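Local coordinates for protein pseudopodium-enriched atypical kinase 1 (Homo sapiens, PDB 6BHC) that is a human pseudokinase with a protein kinase fold that forms dimers and probably acts in signalling as a scaffold more than as a catalyst, at residues A[113-118]-A[404-409]; A[150-155]-A[235-240]; A[183-188]-A[353-358]. The protein carries 1 engineered substitution. One frame throughout, in Å; residues are numbered along the deposited sequence.

Contact 1 (A[113-118]-A[404-409])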
loop_
_atom_site.group_PDB
_atom_site.type_symbol
_atom_site.label_atom_id
_atom_site.label_comp_id
_atom_site.label_asym_id
_atom_site.label_seq_id
_atom_site.Cartn_x
_atom_site.Cartn_y
_atom_site.Cartn_z
ATOM N N VAL A 113 -13.740 24.066 -5.768
ATOM C CA VAL A 113 -12.348 24.044 -5.344
ATOM C C VAL A 113 -11.545 23.091 -6.225
ATOM O O VAL A 113 -12.051 22.073 -6.714
ATOM C CB VAL A 113 -12.229 23.657 -3.859
ATOM C CG1 VAL A 113 -12.948 24.679 -2.988
ATOM C CG2 VAL A 113 -12.785 22.262 -3.621
ATOM N N HIS A 114 -10.282 23.442 -6.447
ATOM C CA HIS A 114 -9.386 22.632 -7.255
ATOM C C HIS A 114 -7.979 22.755 -6.694
ATOM O O HIS A 114 -7.588 23.807 -6.184
ATOM C CB HIS A 114 -9.411 23.055 -8.728
ATOM C CG HIS A 114 -8.715 22.096 -9.640
ATOM N ND1 HIS A 114 -7.356 22.136 -9.869
ATOM C CD2 HIS A 114 -9.190 21.067 -10.381
ATOM C CE1 HIS A 114 -7.025 21.175 -10.712
ATOM N NE2 HIS A 114 -8.120 20.512 -11.039
ATOM N N PHE A 115 -7.222 21.662 -6.809
ATOM C CA PHE A 115 -5.888 21.591 -6.220
ATOM C C PHE A 115 -4.956 22.666 -6.771
ATOM O O PHE A 115 -4.068 23.144 -6.055
ATOM C CB PHE A 115 -5.310 20.195 -6.466
ATOM C CG PHE A 115 -4.011 19.927 -5.765
ATOM C CD1 PHE A 115 -3.976 19.711 -4.396
ATOM C CD2 PHE A 115 -2.826 19.851 -6.481
ATOM C CE1 PHE A 115 -2.781 19.447 -3.753
ATOM C CE2 PHE A 115 -1.629 19.589 -5.843
ATOM C CZ PHE A 115 -1.608 19.383 -4.478
ATOM N N ASN A 116 -5.148 23.070 -8.027
ATOM C CA ASN A 116 -4.237 23.985 -8.704
ATOM C C ASN A 116 -4.857 25.355 -8.963
ATOM O O ASN A 116 -4.337 26.122 -9.780
ATOM C CB ASN A 116 -3.756 23.364 -10.015
ATOM C CG ASN A 116 -3.071 22.031 -9.805
ATOM O OD1 ASN A 116 -3.578 20.989 -10.219
ATOM N ND2 ASN A 116 -1.914 22.055 -9.155
ATOM N N ILE A 117 -5.953 25.681 -8.286
ATOM C CA ILE A 117 -6.599 26.981 -8.416
ATOM C C ILE A 117 -6.706 27.599 -7.029
ATOM O O ILE A 117 -7.050 26.913 -6.060
ATOM C CB ILE A 117 -7.982 26.868 -9.092
ATOM C CG1 ILE A 117 -7.826 26.293 -10.503
ATOM C CG2 ILE A 117 -8.677 28.226 -9.144
ATOM C CD1 ILE A 117 -9.105 26.253 -11.299
ATOM N N GLN A 118 -6.403 28.891 -6.936
ATOM C CA GLN A 118 -6.294 29.547 -5.640
ATOM C C GLN A 118 -7.635 29.575 -4.919
ATOM O O GLN A 118 -8.667 29.909 -5.511
ATOM C CB GLN A 118 -5.760 30.969 -5.807
ATOM C CG GLN A 118 -5.524 31.684 -4.490
ATOM C CD GLN A 118 -4.766 32.982 -4.660
ATOM O OE1 GLN A 118 -5.074 33.787 -5.538
ATOM N NE2 GLN A 118 -3.759 33.190 -3.820
ATOM N N ILE A 404 2.999 9.335 0.233
ATOM C CA ILE A 404 2.588 9.476 -1.158
ATOM C C ILE A 404 2.988 10.866 -1.630
ATOM O O ILE A 404 2.541 11.874 -1.070
ATOM C CB ILE A 404 1.078 9.247 -1.325
ATOM C CG1 ILE A 404 0.693 7.859 -0.815
ATOM C CG2 ILE A 404 0.672 9.413 -2.781
ATOM C CD1 ILE A 404 1.333 6.727 -1.588
ATOM N N SER A 405 3.828 10.921 -2.657
ATOM C CA SER A 405 4.276 12.189 -3.208
ATOM C C SER A 405 3.274 12.705 -4.236
ATOM O O SER A 405 2.374 11.991 -4.686
ATOM C CB SER A 405 5.658 12.040 -3.843
ATOM O OG SER A 405 5.588 11.259 -5.023
ATOM N N LEU A 406 3.445 13.974 -4.607
ATOM C CA LEU A 406 2.569 14.577 -5.605
ATOM C C LEU A 406 2.698 13.872 -6.949
ATOM O O LEU A 406 1.703 13.686 -7.658
ATOM C CB LEU A 406 2.885 16.065 -5.741
ATOM C CG LEU A 406 2.127 16.831 -6.824
ATOM C CD1 LEU A 406 0.628 16.738 -6.595
ATOM C CD2 LEU A 406 2.582 18.281 -6.861
ATOM N N GLU A 407 3.916 13.459 -7.309
ATOM C CA GLU A 407 4.119 12.789 -8.588
ATOM C C GLU A 407 3.437 11.426 -8.626
ATOM O O GLU A 407 2.979 10.997 -9.692
ATOM C CB GLU A 407 5.614 12.645 -8.876
ATOM C CG GLU A 407 5.925 12.214 -10.301
ATOM C CD GLU A 407 7.411 12.169 -10.592
ATOM O OE1 GLU A 407 7.832 11.314 -11.399
ATOM O OE2 GLU A 407 8.158 12.986 -10.013
ATOM N N ASP A 408 3.355 10.737 -7.485
ATOM C CA ASP A 408 2.662 9.452 -7.449
ATOM C C ASP A 408 1.179 9.621 -7.745
ATOM O O ASP A 408 0.588 8.822 -8.482
ATOM C CB ASP A 408 2.858 8.784 -6.088
ATOM C CG ASP A 408 4.315 8.528 -5.766
ATOM O OD1 ASP A 408 5.114 8.356 -6.711
ATOM O OD2 ASP A 408 4.659 8.494 -4.565
ATOM N N TRP A 409 0.559 10.652 -7.169
ATOM C CA TRP A 409 -0.844 10.932 -7.450
ATOM C C TRP A 409 -1.055 11.233 -8.929
ATOM O O TRP A 409 -1.939 10.656 -9.573
ATOM C CB TRP A 409 -1.317 12.096 -6.578
ATOM C CG TRP A 409 -2.704 12.586 -6.871
ATOM C CD1 TRP A 409 -3.727 11.884 -7.444
ATOM C CD2 TRP A 409 -3.217 13.896 -6.606
ATOM N NE1 TRP A 409 -4.843 12.677 -7.551
ATOM C CE2 TRP A 409 -4.556 13.918 -7.044
ATOM C CE3 TRP A 409 -2.674 15.055 -6.041
ATOM C CZ2 TRP A 409 -5.358 15.051 -6.933
ATOM C CZ3 TRP A 409 -3.472 16.177 -5.931
ATOM C CH2 TRP A 409 -4.800 16.167 -6.374
#
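F115, L406 and W409 each hold CG anti to the backbone N, with chi1 -173° in F115, and these extended first torsions bring the three side chains together between the loop and the start of the helix. The indole of W409 brings its six-membered edge up to the phenyl face of F115 in a T-shaped pair. The planes stand at 78°, and W409 CZ3 sits above the centre of the phenyl ring, 3.8 Å from F115 CD2. L406 adds a methyl at an oblique angle, its CD1 3.7 Å from F115 CE2. An alanine in place of F115 would probably leave the W409 edge without its aromatic face and open a gap beside L406 CD1.

Both backbones are fixed locally. H114 to I117 makes a type I turn, in which N116 N donates to H114 ND1 at 3.0 Å, nearly straight at 168°. On the other side S405 and D408 form a capping box: S405 N donates a hydrogen bond to D408 OD2 at 3.2 Å, from above the carboxylate plane, while the return bond from D408 N to S405 OG is weak.

The other face of F115 receives the guanidinium of R237 in a cation-pi contact, so the phenyl ring is sandwiched between arginine and tryptophan. The 113-118 segment, corresponding to the αC-β4 loop of kinases, is bonded to strand 237-240, whereas W409 also stacks on F39 of helix 16-39, and E407 reaches R178 of helix 173-194.

Contact 2 (A[150-155]-A[235-240]); sequences TREVPC and PTRLIV
E152 and R237 meet chiefly through carbon on a flat cation. The methylene CG of E152 lies over one face of the guanidinium, 3.9 Å from R237 NH1, and the bend at chi2 (77°) turns the carboxylate aside from that face. Two further apolar touches accompany it: E152 CB rests 3.9 Å from I239 CD1, and C155 CB approaches P235 CB at 4.5 Å, a loose contact at the margin.

The electrostatic part is indirect. E152 OE2 and R237 NH2 are 4.5 Å apart, with the oxygen well out of the guanidinium plane, so the charges attract without a salt bridge. A water joins them instead, donating to E152 OE2 at 3.0 Å and accepting from R237 NH2 at 3.2 Å, in the plane of the guanidinium at its edge. R237 NE is taken by the F115 carbonyl, with the F115 ring on the other face of the guanidinium.

Segment 150-155 follows strand 143-150 at the position of the hinge between kinase lobes. The arginine is thus positioned by the F115 carbonyl and meets the hinge-side E152 through its methylenes and one water, so that the attraction between the two charges is probably modest.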
loop_
_atom_site.group_PDB
_atom_site.type_symbol
_atom_site.label_atom_id
_atom_site.label_comp_id
_atom_site.label_asym_id
_atom_site.label_seq_id
_atom_site.Cartn_x
_atom_site.Cartn_y
_atom_site.Cartn_z
ATOM N N THR A 150 -5.905 33.588 2.601
ATOM C CA THR A 150 -5.842 32.257 2.017
ATOM C C THR A 150 -5.094 31.326 2.959
ATOM O O THR A 150 -4.217 31.755 3.714
ATOM C CB THR A 150 -5.163 32.267 0.636
ATOM O OG1 THR A 150 -5.046 30.925 0.147
ATOM C CG2 THR A 150 -3.779 32.896 0.719
ATOM N N ARG A 151 -5.453 30.041 2.912
ATOM C CA ARG A 151 -4.818 29.039 3.758
ATOM C C ARG A 151 -3.619 28.371 3.100
ATOM O O ARG A 151 -2.809 27.757 3.803
ATOM C CB ARG A 151 -5.835 27.968 4.169
ATOM C CG ARG A 151 -6.943 28.480 5.079
ATOM C CD ARG A 151 -7.803 27.342 5.614
ATOM N NE ARG A 151 -8.718 27.797 6.659
ATOM C CZ ARG A 151 -9.987 28.135 6.450
ATOM N NH1 ARG A 151 -10.742 28.539 7.463
ATOM N NH2 ARG A 151 -10.504 28.065 5.231
ATOM N N GLU A 152 -3.487 28.470 1.779
ATOM C CA GLU A 152 -2.332 27.926 1.063
ATOM C C GLU A 152 -1.306 29.043 0.927
ATOM O O GLU A 152 -1.455 29.944 0.098
ATOM C CB GLU A 152 -2.743 27.372 -0.298
ATOM C CG GLU A 152 -3.651 26.147 -0.238
ATOM C CD GLU A 152 -5.092 26.493 0.094
ATOM O OE1 GLU A 152 -5.509 27.640 -0.175
ATOM O OE2 GLU A 152 -5.807 25.617 0.626
ATOM N N VAL A 153 -0.259 28.985 1.744
ATOM C CA VAL A 153 0.737 30.051 1.811
ATOM C C VAL A 153 1.706 29.935 0.642
ATOM O O VAL A 153 2.391 28.911 0.504
ATOM C CB VAL A 153 1.491 30.020 3.148
ATOM C CG1 VAL A 153 2.613 31.045 3.142
ATOM C CG2 VAL A 153 0.534 30.277 4.300
ATOM N N PRO A 154 1.803 30.946 -0.218
ATOM C CA PRO A 154 2.787 30.899 -1.304
ATOM C C PRO A 154 4.176 31.276 -0.816
ATOM O O PRO A 154 4.357 32.222 -0.046
ATOM C CB PRO A 154 2.253 31.928 -2.307
ATOM C CG PRO A 154 1.533 32.914 -1.459
ATOM C CD PRO A 154 0.938 32.137 -0.308
ATOM N N CYS A 155 5.167 30.511 -1.274
ATOM C CA CYS A 155 6.561 30.770 -0.945
ATOM C C CYS A 155 7.298 31.519 -2.044
ATOM O O CYS A 155 8.287 32.199 -1.751
ATOM C CB CYS A 155 7.289 29.452 -0.657
ATOM S SG CYS A 155 6.451 28.401 0.546
ATOM N N PRO A 235 8.383 23.475 -2.307
ATOM C CA PRO A 235 7.214 24.096 -2.937
ATOM C C PRO A 235 7.013 23.624 -4.374
ATOM O O PRO A 235 7.527 24.239 -5.309
ATOM C CB PRO A 235 7.544 25.590 -2.891
ATOM C CG PRO A 235 9.033 25.641 -2.875
ATOM C CD PRO A 235 9.476 24.439 -2.093
ATOM N N THR A 236 6.266 22.535 -4.542
ATOM C CA THR A 236 6.042 21.943 -5.852
ATOM C C THR A 236 4.578 21.927 -6.268
ATOM O O THR A 236 4.271 21.459 -7.370
ATOM C CB THR A 236 6.599 20.513 -5.890
ATOM O OG1 THR A 236 6.086 19.772 -4.777
ATOM C CG2 THR A 236 8.117 20.532 -5.824
ATOM N N ARG A 237 3.668 22.417 -5.430
ATOM C CA ARG A 237 2.258 22.508 -5.782
ATOM C C ARG A 237 2.002 23.842 -6.474
ATOM O O ARG A 237 2.169 24.904 -5.864
ATOM C CB ARG A 237 1.375 22.366 -4.544
ATOM C CG ARG A 237 -0.094 22.675 -4.794
ATOM C CD ARG A 237 -0.910 22.547 -3.518
ATOM N NE ARG A 237 -2.304 22.928 -3.720
ATOM C CZ ARG A 237 -3.226 22.901 -2.764
ATOM N NH1 ARG A 237 -2.901 22.508 -1.539
ATOM N NH2 ARG A 237 -4.473 23.265 -3.031
ATOM N N LEU A 238 1.600 23.786 -7.741
ATOM C CA LEU A 238 1.332 24.985 -8.521
ATOM C C LEU A 238 -0.105 25.439 -8.304
ATOM O O LEU A 238 -1.025 24.620 -8.235
ATOM C CB LEU A 238 1.591 24.733 -10.010
ATOM C CG LEU A 238 1.397 25.903 -10.983
ATOM C CD1 LEU A 238 2.460 25.888 -12.073
ATOM C CD2 LEU A 238 0.008 25.872 -11.607
ATOM N N ILE A 239 -0.291 26.753 -8.203
ATOM C CA ILE A 239 -1.595 27.345 -7.942
ATOM C C ILE A 239 -1.792 28.513 -8.899
ATOM O O ILE A 239 -0.997 29.463 -8.899
ATOM C CB ILE A 239 -1.732 27.800 -6.479
ATOM C CG1 ILE A 239 -1.898 26.582 -5.564
ATOM C CG2 ILE A 239 -2.895 28.754 -6.322
ATOM C CD1 ILE A 239 -2.155 26.926 -4.113
ATOM N N VAL A 240 -2.840 28.439 -9.716
ATOM C CA VAL A 240 -3.166 29.510 -10.653
ATOM C C VAL A 240 -3.910 30.607 -9.905
ATOM O O VAL A 240 -4.872 30.337 -9.179
ATOM C CB VAL A 240 -4.003 28.976 -11.826
ATOM C CG1 VAL A 240 -4.231 30.071 -12.858
ATOM C CG2 VAL A 240 -3.331 27.768 -12.460
HETATM O O HOH W 1 -5.989 22.772 -0.280
#

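Contact 3 (A[183-188]-A[353-358])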
loop_
_atom_site.group_PDB
_atom_site.type_symbol
_atom_site.label_atom_id
_atom_site.label_comp_id
_atom_site.label_asym_id
_atom_site.label_seq_id
_atom_site.Cartn_x
_atom_site.Cartn_y
_atom_site.Cartn_z
ATOM N N LEU A 183 5.229 21.053 -13.506
ATOM C CA LEU A 183 4.495 22.293 -13.281
ATOM C C LEU A 183 3.495 22.550 -14.401
ATOM O O LEU A 183 2.361 22.969 -14.145
ATOM C CB LEU A 183 5.465 23.467 -13.146
ATOM C CG LEU A 183 6.412 23.419 -11.946
ATOM C CD1 LEU A 183 7.234 24.697 -11.857
ATOM C CD2 LEU A 183 5.638 23.180 -10.658
ATOM N N LEU A 184 3.897 22.302 -15.650
ATOM C CA LEU A 184 2.982 22.490 -16.771
ATOM C C LEU A 184 1.807 21.526 -16.697
ATOM O O LEU A 184 0.690 21.877 -17.099
ATOM C CB LEU A 184 3.730 22.320 -18.094
ATOM C CG LEU A 184 4.732 23.416 -18.470
ATOM C CD1 LEU A 184 5.512 23.028 -19.720
ATOM C CD2 LEU A 184 4.025 24.748 -18.669
ATOM N N LEU A 185 2.037 20.313 -16.188
ATOM C CA LEU A 185 0.949 19.352 -16.034
ATOM C C LEU A 185 -0.088 19.848 -15.034
ATOM O O LEU A 185 -1.295 19.697 -15.254
ATOM C CB LEU A 185 1.509 17.997 -15.602
ATOM C CG LEU A 185 0.499 16.858 -15.476
ATOM C CD1 LEU A 185 -0.187 16.630 -16.806
ATOM C CD2 LEU A 185 1.177 15.585 -14.997
ATOM N N GLN A 186 0.363 20.440 -13.925
ATOM C CA GLN A 186 -0.577 20.994 -12.956
ATOM C C GLN A 186 -1.321 22.193 -13.532
ATOM O O GLN A 186 -2.507 22.389 -13.243
ATOM C CB GLN A 186 0.157 21.387 -11.677
ATOM C CG GLN A 186 0.854 20.234 -10.980
ATOM C CD GLN A 186 1.550 20.668 -9.710
ATOM O OE1 GLN A 186 0.911 21.099 -8.750
ATOM N NE2 GLN A 186 2.873 20.567 -9.701
ATOM N N LEU A 187 -0.641 23.006 -14.345
ATOM C CA LEU A 187 -1.301 24.137 -14.986
ATOM C C LEU A 187 -2.419 23.664 -15.905
ATOM O O LEU A 187 -3.527 24.211 -15.887
ATOM C CB LEU A 187 -0.282 24.971 -15.764
ATOM C CG LEU A 187 -0.859 26.119 -16.600
ATOM C CD1 LEU A 187 -1.585 27.124 -15.717
ATOM C CD2 LEU A 187 0.233 26.804 -17.411
ATOM N N CYS A 188 -2.144 22.641 -16.719
ATOM C CA CYS A 188 -3.172 22.113 -17.609
ATOM C C CYS A 188 -4.357 21.569 -16.821
ATOM O O CYS A 188 -5.509 21.705 -17.249
ATOM C CB CYS A 188 -2.577 21.036 -18.516
ATOM S SG CYS A 188 -1.339 21.675 -19.673
ATOM N N LEU A 353 5.384 12.618 -21.787
ATOM C CA LEU A 353 6.790 12.951 -21.585
ATOM C C LEU A 353 7.273 12.541 -20.199
ATOM O O LEU A 353 8.450 12.204 -20.027
ATOM C CB LEU A 353 7.016 14.448 -21.801
ATOM C CG LEU A 353 6.682 15.022 -23.180
ATOM C CD1 LEU A 353 6.990 16.513 -23.236
ATOM C CD2 LEU A 353 7.427 14.275 -24.277
ATOM N N LEU A 354 6.385 12.556 -19.204
ATOM C CA LEU A 354 6.779 12.233 -17.837
ATOM C C LEU A 354 6.822 10.727 -17.602
ATOM O O LEU A 354 7.818 10.201 -17.094
ATOM C CB LEU A 354 5.823 12.904 -16.851
ATOM C CG LEU A 354 5.978 14.419 -16.728
ATOM C CD1 LEU A 354 4.746 15.034 -16.089
ATOM C CD2 LEU A 354 7.224 14.748 -15.919
ATOM N N TRP A 355 5.751 10.019 -17.958
ATOM C CA TRP A 355 5.669 8.579 -17.744
ATOM C C TRP A 355 5.258 7.788 -18.974
ATOM O O TRP A 355 5.564 6.590 -19.036
ATOM C CB TRP A 355 4.673 8.254 -16.622
ATOM C CG TRP A 355 4.823 9.116 -15.418
ATOM C CD1 TRP A 355 5.745 8.980 -14.422
ATOM C CD2 TRP A 355 4.021 10.250 -15.074
ATOM N NE1 TRP A 355 5.569 9.965 -13.479
ATOM C CE2 TRP A 355 4.516 10.756 -13.856
ATOM C CE3 TRP A 355 2.934 10.889 -15.678
ATOM C CZ2 TRP A 355 3.963 11.871 -13.232
ATOM C CZ3 TRP A 355 2.385 11.997 -15.056
ATOM C CH2 TRP A 355 2.901 12.476 -13.846
ATOM N N GLY A 356 4.581 8.404 -19.945
ATOM C CA GLY A 356 3.998 7.702 -21.067
ATOM C C GLY A 356 5.025 7.009 -21.935
ATOM O O GLY A 356 6.231 7.075 -21.680
ATOM N N PRO A 357 4.559 6.330 -22.984
ATOM C CA PRO A 357 5.477 5.536 -23.811
ATOM C C PRO A 357 6.580 6.397 -24.408
ATOM O O PRO A 357 6.350 7.530 -24.837
ATOM C CB PRO A 357 4.566 4.947 -24.895
ATOM C CG PRO A 357 3.361 5.821 -24.910
ATOM C CD PRO A 357 3.181 6.304 -23.501
ATOM N N ARG A 358 7.791 5.847 -24.416
ATOM C CA ARG A 358 8.965 6.571 -24.875
ATOM C C ARG A 358 9.087 6.480 -26.393
ATOM O O ARG A 358 8.315 5.792 -27.069
ATOM C CB ARG A 358 10.220 6.028 -24.198
ATOM C CG ARG A 358 10.117 5.919 -22.688
ATOM C CD ARG A 358 9.922 7.278 -22.043
ATOM N NE ARG A 358 9.739 7.167 -20.600
ATOM C CZ ARG A 358 9.548 8.202 -19.789
ATOM N NH1 ARG A 358 9.389 8.005 -18.487
ATOM N NH2 ARG A 358 9.516 9.433 -20.280
#
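L185 offers a single methyl, CD2, to two partners at once. With CG anti to the backbone N (chi1 -177°), its side chain reaches from helix 173-194 toward the end of helix 343-354. There CD2 lies 3.7 Å from W355 CH2, meeting the indole at its edge near the ring plane, and 3.8 Å from L354 CD1. Both partners cross L185 obliquely.

L354 and W355 are themselves folded together. In each, CG lies beside the backbone N and anti to the carbonyl carbon, and the W355 torsion (chi1 -45°) tucks the indole beneath its neighbour: L354 CB stands above the ring centre. The edge of the six-membered ring is thereby presented to L185, while W355 NE1 makes a weak hydrogen bond to E407.

W355 is also where the chain leaves helical geometry, and R358 folds back over this exit. Its NH2 donates to L353 O and its NH1 to L354 O, each at 3.0 Å, so two successive carbonyls of the last helical turn are satisfied by one guanidinium. Both donors come from above the carbonyl planes. R178 gives L354 O another donor.

W355 also packs on L410, C411 and Y414 of helix 406-417. Helix 173-194 precedes the HCD catalytic-loop sequence and so corresponds to αE, the central helix of the protein kinase C-lobe, against which the end of helix 343-354 packs here.

Along the chain the segments come in the order 113-118, 150-155, 183-188, 235-240, 353-358 and 404-409, so contact 1 closes a loop that encloses the other two, while contacts 2 and 3 interleave. The centres of contacts 1 and 2 lie about 10 Å apart, those of 1 and 3 about 14 Å, and those of 2 and 3 about 20 Å. Q186 on helix 173-194 ties them: it hydrogen-bonds T236 and L238, and weakly N116. Strand 237-240 likewise bonds to the 113-118 loop. The general lesson is that shared residues link the hinge side, the core of the C-lobe and the C-terminal helix 406-417 in this dimeric pseudokinase.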